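Local coordinates for protein putative phosphosugar isomerase (Clostridium difficile, PDB 3G68) that is a putative phosphosugar isomerase with two SIS domains that probably binds phosphorylated sugars and interconverts them, at residues Thr223-Ala226 against Ala227-Leu231. Residues are numbered along the deposited sequence; the frame is centred on the assembly and turned at random.
Sequences TLEA and ALKLL
Four successive i-to-i+4 backbone bonds join T223-A226 to A227-L231, from A227 N to T223 O through L230 N to A226 O, with N-H...O angles near 160°, the pattern of a regular alpha-helix. The segments form the middle two turns or so of helix 220-234, the crossover helix of a beta-alpha-beta unit between parallel strands 210-215 and 238-242 in one half of a double-SIS protein. The K229 N to E225 O bond measures 2.9 Å.

The same i, i+4 pair is tied again by its side chains: K229 NZ lies 2.6 Å from E225 OE2 in a salt bridge that uses the syn lone pair of that oxygen. E225 CG stands anti to the backbone N (chi1 173°), and a bend at chi2 brings the carboxylate round toward the next turn; the lysine chain, bent at chi2, chi3 and chi4, wraps round OE2 and brings NZ nearly into the carboxylate plane. Both ends have further partners. E225 OE1 is hydrogen-bonded to H47 ND1 and T44 OG1, while K229 NZ also bonds T44 OG1 and K143 O. T44 and H47, on helix 43-59, and K143 belong to the other SIS half, so the buried ion pair sits between the two halves. On another side, A226, A227 and L230 pack on I213 of strand 210-215. The lysine's aliphatic part closes in too, its CG lying 3.1 Å from E225 OE2.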
# COMPACT_ATOMS: atom_id res chain seq x y z
N THR B 223 19.73 -12.32 48.69
CA THR B 223 18.92 -12.54 49.92
C THR B 223 19.55 -11.82 51.09
O THR B 223 18.87 -11.13 51.82
CB THR B 223 18.75 -14.05 50.19
OG1 THR B 223 18.11 -14.63 49.03
CG2 THR B 223 17.90 -14.32 51.44
N LEU B 224 20.87 -11.94 51.24
CA LEU B 224 21.62 -11.22 52.26
C LEU B 224 21.55 -9.69 52.06
O LEU B 224 21.42 -8.94 53.03
CB LEU B 224 23.08 -11.67 52.23
CG LEU B 224 23.36 -13.11 52.60
CD1 LEU B 224 24.91 -13.37 52.48
CD2 LEU B 224 22.85 -13.38 54.03
N GLU B 225 21.61 -9.25 50.82
CA GLU B 225 21.55 -7.81 50.51
C GLU B 225 20.18 -7.23 50.82
O GLU B 225 20.08 -6.17 51.42
CB GLU B 225 21.93 -7.54 49.05
CG GLU B 225 21.73 -6.11 48.58
CD GLU B 225 22.52 -5.07 49.36
OE1 GLU B 225 23.44 -5.43 50.13
OE2 GLU B 225 22.22 -3.87 49.13
N ALA B 226 19.14 -7.97 50.43
CA ALA B 226 17.76 -7.57 50.71
C ALA B 226 17.53 -7.42 52.21
O ALA B 226 16.94 -6.46 52.68
CB ALA B 226 16.78 -8.60 50.11
N ALA B 227 18.04 -8.37 52.97
CA ALA B 227 17.93 -8.35 54.42
C ALA B 227 18.67 -7.14 54.99
O ALA B 227 18.10 -6.43 55.82
CB ALA B 227 18.44 -9.66 55.01
N LEU B 228 19.90 -6.87 54.57
CA LEU B 228 20.66 -5.71 55.10
C LEU B 228 19.96 -4.39 54.77
O LEU B 228 19.87 -3.52 55.63
CB LEU B 228 22.10 -5.66 54.55
CG LEU B 228 23.00 -4.48 54.91
CD1 LEU B 228 23.16 -4.36 56.47
CD2 LEU B 228 24.39 -4.56 54.18
N LYS B 229 19.45 -4.23 53.55
CA LYS B 229 18.81 -2.94 53.18
C LYS B 229 17.51 -2.72 53.95
O LYS B 229 17.23 -1.60 54.37
CB LYS B 229 18.62 -2.81 51.66
CG LYS B 229 19.96 -2.61 50.92
CD LYS B 229 20.57 -1.24 51.20
CE LYS B 229 22.09 -1.23 51.20
NZ LYS B 229 22.68 -1.42 49.89
N LEU B 230 16.75 -3.78 54.17
CA LEU B 230 15.54 -3.67 55.02
C LEU B 230 15.96 -3.30 56.45
O LEU B 230 15.33 -2.47 57.10
CB LEU B 230 14.74 -4.97 55.05
CG LEU B 230 13.82 -5.33 53.86
CD1 LEU B 230 13.31 -6.77 53.97
CD2 LEU B 230 12.66 -4.35 53.78
N LEU B 231 16.99 -3.95 56.97
CA LEU B 231 17.48 -3.65 58.32
C LEU B 231 17.84 -2.18 58.45
O LEU B 231 17.45 -1.51 59.41
CB LEU B 231 18.72 -4.47 58.69
CG LEU B 231 19.33 -4.30 60.09
CD1 LEU B 231 20.10 -5.59 60.48
CD2 LEU B 231 20.23 -3.04 60.23